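Local coordinates for protein beta-galactosidase/beta-glucuronidase (Faecalibacterium prausnitzii L2-6, PDB 6MVF) that binds flavin mononucleotide and, as a family 2 glycoside hydrolase of a human gut bacterium, probably cleaves beta-glucuronides, at residues D304-G309 with K549-K554; G491-H496 with R561-D566; S567-Q572 with D578-I583. All coordinates share one frame; numbering follows the deposited sequence.

From the N terminus, the chain leaves the first barrel strand, 292-300, through 304-309. It runs through most of the TIM barrel to 491-496, in the loop after strand 482-487, and then to 549-554, where contact 1 closes a loop of some 240 residues. Residues 561-566 then return to 491-496 and close contact 2, so contacts 1 and 2 cross. Their loops also touch directly, with a probable backbone hydrogen bond between G491 and N553, and both contacts reach the second subunit. Contact 3 follows in series and closes a short connection from helix 566-575 to strand 581-583, tying the barrel to the C-terminal beta-sheet region; D566 and R564 of contact 2 pack against its H582 and Y569.

Contact 1. Residues D304-G309 with K549-K554; sequences DKLYKG and KGRNNK
L306 and Y307 meet the guanidinium group of R551 and nothing else of segment 549-554, and the contact is correspondingly small, burying 91 Å² in all. The leucine contributes one methyl, CD1, packed obliquely against the guanidinium, with L306 CD1 3.6 Å from R551 NH2; the leucine and arginine side chains cross at about a right angle. With CG anti to the backbone N (chi1 -173°), the same leucine also places CD1 above one face of the Y307 ring, toward its rim, and this one methyl touches both phenol and guanidinium.

The polar part involves the phenol oxygen. Y307 OH approaches the guanidinium edge in its plane, 3.3 Å from R551 NH2, while ring and guanidinium planes stand 71° apart. Both groups have their stronger partners outside the two segments. E265 of the second subunit uses one carboxylate oxygen for a salt bridge with R551 NH2 and the other for a hydrogen bond with Y307 OH, and R551 NE binds the backbone oxygen of M60.

Local bonds shape both segments. K305 N bonds to G309 O and K308 N to K305 O, so that K308 and G309 both face K305 in a classic beta bulge, whereas the side-chain oxygen N552 OD1 accepts from the backbone K554 N in an Asx turn.

E265 of the second subunit thus bridges phenol and guanidinium, and the polar ends of this contact are probably held largely through the subunit interface.

Contact 2. Residues G491-H496 with R561-D566; sequences GIINWH and RKTRKD
I493 and K565 mark the closest backbone approach, their CA atoms 7.3 Å apart, where a type I turn from I492 to W495 faces an irregular segment that leads into helix 566-575. I493 sends its two branches to different partners. CG1 sits between the backbone N and the carbonyl carbon (chi1 53°) and carries CD1 to T563 CG2, 3.7 Å away, while I493 CG2 rests against K565 CG at 3.8 Å. The lysine crosses the isoleucine at about a right angle and continues, extended beyond CG, to the carbonyl of G491. There K565 NZ donates to G491 O over 3.1 Å, tilted 16° from the carbonyl plane. The ammonium group also forms a salt bridge with D537 and bonds to the backbone oxygen of G555, and G491 O accepts a second bond from N264 of the second subunit. A methionine here would probably leave the D537 carboxylate without this charge partner and take one donor each from G491 O and G555 O. The contact joins the loop after strand 482-487 to the end of the long connection from the neighbouring barrel strand 529-532 to helix 566-575, on the strand-to-helix side of the TIM-barrel fold.

Contact 3. Residues S567-Q572 with D578-I583; sequences SFYVYQ and DPMVHI
The last helix of the TIM barrel, 566-575, packs here on the incoming edge strand of the C-terminal beta region, chiefly by an offset stack of Y569 on H582. The two rings are nearly parallel, with centroids 3.5 Å apart and planes at 8°. H582 CD2 comes over the centre of the phenol ring. With CG anti to the backbone N (chi1 -177°), the imidazole extends from its strand to the tyrosine and also receives Y569 CB over the same face in a CH-pi contact, 3.9 Å from CB to the centroid of the H582 ring. On the other face of the phenol lies F568 CD1, so Y569 is sandwiched between a helix neighbour and the histidine.

M580 covers a different side. Its chain bends at chi2 and again at chi3, which turns the terminal methyl back to the helix. M580 CE lies in the plane of the phenol at its edge, 3.9 Å from Y569 CD1, and it also packs 3.4 Å from Q572 OE1. Q572 NE2 donates to the backbone oxygen of E326, in helix 314-327.

Away from this contact, V570 and Y571 lean on helix 507-522, while H582 is held by backbone bonding to Y601 of strand 596-602. Helix 566-575 thus packs against helix 507-522 and the three-stranded sheet that 581-583 borders, and is bonded through Q572 to helix 314-327.

Contact 1. Residues D304-G309 with K549-K554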
# COMPACT_ATOMS: atom_id res chain seq x y z
N ASP A 304 -24.78 12.90 4.87
CA ASP A 304 -24.03 13.78 5.73
C ASP A 304 -23.37 12.98 6.85
O ASP A 304 -23.67 11.81 7.06
CB ASP A 304 -24.92 14.91 6.29
CG ASP A 304 -26.11 14.41 7.13
OD1 ASP A 304 -26.36 13.18 7.22
OD2 ASP A 304 -26.81 15.26 7.72
N LYS A 305 -22.45 13.63 7.57
CA LYS A 305 -21.72 12.99 8.66
C LYS A 305 -21.30 14.06 9.66
O LYS A 305 -21.12 15.22 9.29
CB LYS A 305 -20.50 12.24 8.13
CG LYS A 305 -19.98 11.15 9.02
CD LYS A 305 -18.90 10.36 8.26
CE LYS A 305 -18.25 9.32 9.15
NZ LYS A 305 -17.38 8.38 8.40
N LEU A 306 -21.14 13.65 10.93
CA LEU A 306 -20.94 14.57 12.05
C LEU A 306 -19.89 15.65 11.78
O LEU A 306 -18.69 15.35 11.69
CB LEU A 306 -20.55 13.82 13.32
CG LEU A 306 -20.48 14.71 14.57
CD1 LEU A 306 -21.84 15.26 14.92
CD2 LEU A 306 -19.91 13.98 15.77
N TYR A 307 -20.35 16.90 11.67
CA TYR A 307 -19.57 18.12 11.44
C TYR A 307 -18.74 18.08 10.17
O TYR A 307 -17.77 18.83 10.02
CB TYR A 307 -18.70 18.47 12.66
CG TYR A 307 -19.54 18.61 13.90
CD1 TYR A 307 -20.70 19.36 13.88
CD2 TYR A 307 -19.22 17.93 15.07
CE1 TYR A 307 -21.50 19.47 15.00
CE2 TYR A 307 -19.99 18.03 16.19
CZ TYR A 307 -21.14 18.80 16.16
OH TYR A 307 -21.94 18.90 17.29
N LYS A 308 -19.12 17.25 9.21
CA LYS A 308 -18.60 17.33 7.86
C LYS A 308 -19.63 17.89 6.89
O LYS A 308 -19.31 18.03 5.69
CB LYS A 308 -18.16 15.96 7.35
CG LYS A 308 -16.88 15.44 7.85
CD LYS A 308 -16.71 14.06 7.27
CE LYS A 308 -15.36 13.49 7.63
NZ LYS A 308 -14.85 12.64 6.50
N GLY A 309 -20.85 18.16 7.35
CA GLY A 309 -21.94 18.45 6.42
C GLY A 309 -22.15 17.27 5.50
O GLY A 309 -22.08 16.11 5.91
N LYS A 549 -30.83 19.64 19.66
CA LYS A 549 -31.12 20.56 18.58
C LYS A 549 -30.33 20.15 17.33
O LYS A 549 -29.22 19.62 17.43
CB LYS A 549 -30.75 21.99 18.96
CG LYS A 549 -31.57 22.56 20.08
CD LYS A 549 -30.75 23.55 20.88
CE LYS A 549 -31.62 24.65 21.41
NZ LYS A 549 -32.28 25.33 20.26
N GLY A 550 -30.92 20.40 16.16
CA GLY A 550 -30.24 20.27 14.89
C GLY A 550 -30.30 18.91 14.21
O GLY A 550 -29.61 18.72 13.20
N ARG A 551 -31.11 17.98 14.70
CA ARG A 551 -30.95 16.59 14.29
C ARG A 551 -32.28 15.90 14.10
O ARG A 551 -33.24 16.14 14.84
CB ARG A 551 -30.14 15.79 15.33
CG ARG A 551 -28.81 16.40 15.72
CD ARG A 551 -27.82 16.30 14.60
NE ARG A 551 -26.60 17.03 14.94
CZ ARG A 551 -25.66 16.60 15.78
NH1 ARG A 551 -25.77 15.42 16.38
NH2 ARG A 551 -24.60 17.36 16.02
N ASN A 552 -32.33 15.02 13.11
CA ASN A 552 -33.26 13.90 13.12
C ASN A 552 -32.54 12.71 13.75
O ASN A 552 -31.48 12.29 13.27
CB ASN A 552 -33.74 13.60 11.70
CG ASN A 552 -34.86 12.58 11.68
OD1 ASN A 552 -34.68 11.43 12.08
ND2 ASN A 552 -36.03 12.98 11.18
N ASN A 553 -33.09 12.19 14.84
CA ASN A 553 -32.46 11.11 15.60
C ASN A 553 -33.24 9.80 15.49
O ASN A 553 -33.32 9.02 16.44
CB ASN A 553 -32.28 11.52 17.06
CG ASN A 553 -31.14 12.52 17.26
OD1 ASN A 553 -29.99 12.29 16.85
ND2 ASN A 553 -31.45 13.64 17.88
N LYS A 554 -33.80 9.54 14.31
CA LYS A 554 -34.48 8.29 14.02
C LYS A 554 -33.53 7.23 13.48
O LYS A 554 -33.98 6.22 12.92
CB LYS A 554 -35.63 8.52 13.02
CG LYS A 554 -36.65 9.54 13.48
CD LYS A 554 -38.01 9.37 12.79
CE LYS A 554 -39.00 10.49 13.19
NZ LYS A 554 -38.61 11.83 12.60

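Contact 2. Residues G491-H496 with R561-D566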
# COMPACT_ATOMS: atom_id res chain seq x y z
N GLY A 491 -34.92 7.89 18.75
CA GLY A 491 -34.20 7.27 19.83
C GLY A 491 -32.98 8.11 20.17
O GLY A 491 -32.10 8.33 19.33
N ILE A 492 -32.95 8.63 21.39
CA ILE A 492 -31.85 9.45 21.87
C ILE A 492 -31.23 8.67 23.02
O ILE A 492 -31.90 8.41 24.02
CB ILE A 492 -32.35 10.84 22.26
CG1 ILE A 492 -32.96 11.49 21.00
CG2 ILE A 492 -31.23 11.69 22.84
CD1 ILE A 492 -33.41 12.91 21.13
N ILE A 493 -29.98 8.23 22.86
CA ILE A 493 -29.53 7.08 23.65
C ILE A 493 -29.05 7.45 25.06
O ILE A 493 -28.62 6.57 25.81
CB ILE A 493 -28.44 6.26 22.92
CG1 ILE A 493 -27.26 7.12 22.47
CG2 ILE A 493 -29.02 5.52 21.76
CD1 ILE A 493 -26.23 6.35 21.66
N ASN A 494 -29.17 8.71 25.46
CA ASN A 494 -29.01 9.00 26.89
C ASN A 494 -30.32 8.90 27.69
O ASN A 494 -30.24 8.83 28.92
CB ASN A 494 -28.37 10.39 27.09
CG ASN A 494 -29.24 11.51 26.58
OD1 ASN A 494 -29.30 11.76 25.38
ND2 ASN A 494 -29.93 12.21 27.49
N TRP A 495 -31.50 8.88 27.04
CA TRP A 495 -32.78 8.68 27.73
C TRP A 495 -33.11 7.19 27.82
O TRP A 495 -33.00 6.47 26.83
CB TRP A 495 -33.94 9.41 27.04
CG TRP A 495 -33.68 10.82 26.66
CD1 TRP A 495 -33.86 11.38 25.43
CD2 TRP A 495 -33.19 11.88 27.51
NE1 TRP A 495 -33.50 12.72 25.45
CE2 TRP A 495 -33.09 13.04 26.72
CE3 TRP A 495 -32.82 11.94 28.86
CZ2 TRP A 495 -32.64 14.25 27.22
CZ3 TRP A 495 -32.37 13.14 29.36
CH2 TRP A 495 -32.28 14.28 28.55
N HIS A 496 -33.55 6.75 29.00
CA HIS A 496 -33.90 5.35 29.24
C HIS A 496 -35.05 5.23 30.22
O HIS A 496 -35.04 5.85 31.29
CB HIS A 496 -32.69 4.57 29.77
CG HIS A 496 -31.54 4.57 28.82
ND1 HIS A 496 -31.54 3.83 27.66
CD2 HIS A 496 -30.39 5.28 28.83
CE1 HIS A 496 -30.42 4.06 27.00
NE2 HIS A 496 -29.71 4.94 27.69
N ARG A 561 -21.37 7.63 12.88
CA ARG A 561 -21.22 6.24 12.45
C ARG A 561 -20.61 5.35 13.52
O ARG A 561 -20.25 4.22 13.22
CB ARG A 561 -20.40 6.11 11.16
CG ARG A 561 -21.24 6.21 9.88
CD ARG A 561 -22.08 7.50 9.82
NE ARG A 561 -22.67 7.78 8.52
CZ ARG A 561 -23.54 8.76 8.28
NH1 ARG A 561 -23.92 9.56 9.27
NH2 ARG A 561 -24.04 8.94 7.06
N LYS A 562 -20.51 5.82 14.76
CA LYS A 562 -19.78 5.08 15.79
C LYS A 562 -20.65 4.14 16.62
O LYS A 562 -20.19 3.06 17.01
CB LYS A 562 -19.07 6.06 16.73
CG LYS A 562 -17.90 6.76 16.10
CD LYS A 562 -16.98 7.37 17.15
CE LYS A 562 -15.71 7.88 16.50
NZ LYS A 562 -15.10 6.82 15.65
N THR A 563 -21.90 4.51 16.91
CA THR A 563 -22.70 3.83 17.93
C THR A 563 -23.96 3.25 17.30
O THR A 563 -24.83 3.99 16.83
CB THR A 563 -23.05 4.77 19.09
OG1 THR A 563 -21.85 5.27 19.67
CG2 THR A 563 -23.80 4.03 20.18
N ARG A 564 -24.05 1.93 17.31
CA ARG A 564 -25.23 1.21 16.87
C ARG A 564 -26.26 1.20 18.00
O ARG A 564 -25.98 0.70 19.10
CB ARG A 564 -24.85 -0.21 16.48
CG ARG A 564 -23.94 -0.27 15.27
CD ARG A 564 -23.07 -1.53 15.31
NE ARG A 564 -22.28 -1.67 14.10
CZ ARG A 564 -21.22 -0.92 13.81
NH1 ARG A 564 -20.82 0.03 14.66
NH2 ARG A 564 -20.56 -1.11 12.66
N LYS A 565 -27.43 1.76 17.74
CA LYS A 565 -28.47 1.74 18.75
C LYS A 565 -29.04 0.33 18.87
O LYS A 565 -28.76 -0.55 18.07
CB LYS A 565 -29.55 2.76 18.41
CG LYS A 565 -29.03 4.16 18.25
CD LYS A 565 -30.14 5.09 17.86
CE LYS A 565 -29.59 6.40 17.40
NZ LYS A 565 -30.70 7.21 16.82
N ASP A 566 -29.84 0.12 19.91
CA ASP A 566 -30.40 -1.22 20.12
C ASP A 566 -31.33 -1.60 18.97
O ASP A 566 -31.47 -2.79 18.66
CB ASP A 566 -31.10 -1.30 21.48
CG ASP A 566 -30.11 -1.41 22.67
OD1 ASP A 566 -28.88 -1.64 22.48
OD2 ASP A 566 -30.58 -1.25 23.82

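Contact 3. Residues S567-Q572 with D578-I583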
# COMPACT_ATOMS: atom_id res chain seq x y z
N SER A 567 -31.95 -0.61 18.31
CA SER A 567 -32.79 -0.88 17.15
C SER A 567 -32.00 -1.52 16.02
O SER A 567 -32.57 -2.29 15.24
CB SER A 567 -33.41 0.42 16.62
OG SER A 567 -34.46 0.85 17.46
N PHE A 568 -30.72 -1.17 15.90
CA PHE A 568 -29.87 -1.76 14.88
C PHE A 568 -29.83 -3.28 15.02
O PHE A 568 -29.97 -4.01 14.03
CB PHE A 568 -28.48 -1.15 15.00
CG PHE A 568 -27.42 -1.85 14.20
CD1 PHE A 568 -26.78 -2.98 14.70
CD2 PHE A 568 -27.03 -1.34 12.96
CE1 PHE A 568 -25.80 -3.61 13.97
CE2 PHE A 568 -26.04 -1.96 12.22
CZ PHE A 568 -25.43 -3.09 12.72
N TYR A 569 -29.68 -3.78 16.25
CA TYR A 569 -29.53 -5.21 16.49
C TYR A 569 -30.84 -5.97 16.37
O TYR A 569 -30.81 -7.19 16.14
CB TYR A 569 -28.89 -5.46 17.86
CG TYR A 569 -27.46 -4.93 17.93
CD1 TYR A 569 -26.39 -5.70 17.45
CD2 TYR A 569 -27.19 -3.67 18.44
CE1 TYR A 569 -25.08 -5.22 17.50
CE2 TYR A 569 -25.88 -3.17 18.49
CZ TYR A 569 -24.84 -3.95 18.02
OH TYR A 569 -23.57 -3.47 18.06
N VAL A 570 -31.98 -5.30 16.53
CA VAL A 570 -33.25 -5.90 16.13
C VAL A 570 -33.19 -6.33 14.67
O VAL A 570 -33.42 -7.50 14.33
CB VAL A 570 -34.42 -4.92 16.36
CG1 VAL A 570 -35.70 -5.44 15.66
CG2 VAL A 570 -34.65 -4.66 17.85
N TYR A 571 -32.87 -5.39 13.78
CA TYR A 571 -32.82 -5.71 12.36
C TYR A 571 -31.71 -6.70 12.05
O TYR A 571 -31.89 -7.59 11.21
CB TYR A 571 -32.67 -4.43 11.54
CG TYR A 571 -33.98 -3.74 11.54
CD1 TYR A 571 -35.09 -4.35 11.00
CD2 TYR A 571 -34.14 -2.53 12.17
CE1 TYR A 571 -36.31 -3.75 11.03
CE2 TYR A 571 -35.36 -1.91 12.20
CZ TYR A 571 -36.44 -2.52 11.63
OH TYR A 571 -37.67 -1.90 11.66
N GLN A 572 -30.56 -6.57 12.72
CA GLN A 572 -29.48 -7.51 12.47
C GLN A 572 -29.92 -8.93 12.77
O GLN A 572 -29.69 -9.85 11.97
CB GLN A 572 -28.24 -7.16 13.28
CG GLN A 572 -27.02 -7.87 12.74
CD GLN A 572 -25.74 -7.47 13.44
OE1 GLN A 572 -25.65 -7.49 14.67
NE2 GLN A 572 -24.73 -7.10 12.64
N ASP A 578 -24.87 -14.06 9.55
CA ASP A 578 -23.78 -14.39 10.46
C ASP A 578 -24.35 -14.49 11.87
O ASP A 578 -25.14 -13.63 12.28
CB ASP A 578 -22.67 -13.34 10.41
CG ASP A 578 -21.80 -13.43 9.13
OD1 ASP A 578 -22.03 -14.31 8.27
OD2 ASP A 578 -20.87 -12.59 8.99
N PRO A 579 -24.02 -15.54 12.63
CA PRO A 579 -24.61 -15.70 13.97
C PRO A 579 -24.25 -14.53 14.88
O PRO A 579 -23.10 -14.08 14.91
CB PRO A 579 -24.01 -17.02 14.47
CG PRO A 579 -23.75 -17.79 13.23
CD PRO A 579 -23.41 -16.79 12.14
N MET A 580 -25.25 -14.02 15.60
CA MET A 580 -25.04 -12.89 16.49
C MET A 580 -25.97 -13.03 17.69
O MET A 580 -27.02 -13.68 17.63
CB MET A 580 -25.24 -11.54 15.77
CG MET A 580 -26.60 -11.35 15.05
SD MET A 580 -27.97 -11.02 16.20
CE MET A 580 -27.64 -9.34 16.76
N VAL A 581 -25.57 -12.41 18.80
CA VAL A 581 -26.38 -12.34 20.00
C VAL A 581 -26.05 -11.04 20.71
O VAL A 581 -24.87 -10.72 20.92
CB VAL A 581 -26.19 -13.57 20.91
CG1 VAL A 581 -24.79 -13.64 21.47
CG2 VAL A 581 -27.21 -13.56 22.03
N HIS A 582 -27.09 -10.27 21.07
CA HIS A 582 -26.94 -8.90 21.55
C HIS A 582 -27.86 -8.66 22.73
O HIS A 582 -29.08 -8.84 22.62
CB HIS A 582 -27.23 -7.88 20.45
CG HIS A 582 -27.03 -6.47 20.88
ND1 HIS A 582 -28.05 -5.69 21.40
CD2 HIS A 582 -25.92 -5.69 20.88
CE1 HIS A 582 -27.58 -4.49 21.68
NE2 HIS A 582 -26.29 -4.46 21.37
N ILE A 583 -27.27 -8.25 23.85
CA ILE A 583 -28.03 -7.82 25.02
C ILE A 583 -28.33 -6.33 24.89
O ILE A 583 -27.42 -5.50 24.83
CB ILE A 583 -27.28 -8.12 26.33
CG1 ILE A 583 -26.96 -9.62 26.43
CG2 ILE A 583 -28.16 -7.69 27.50
CD1 ILE A 583 -25.93 -9.96 27.49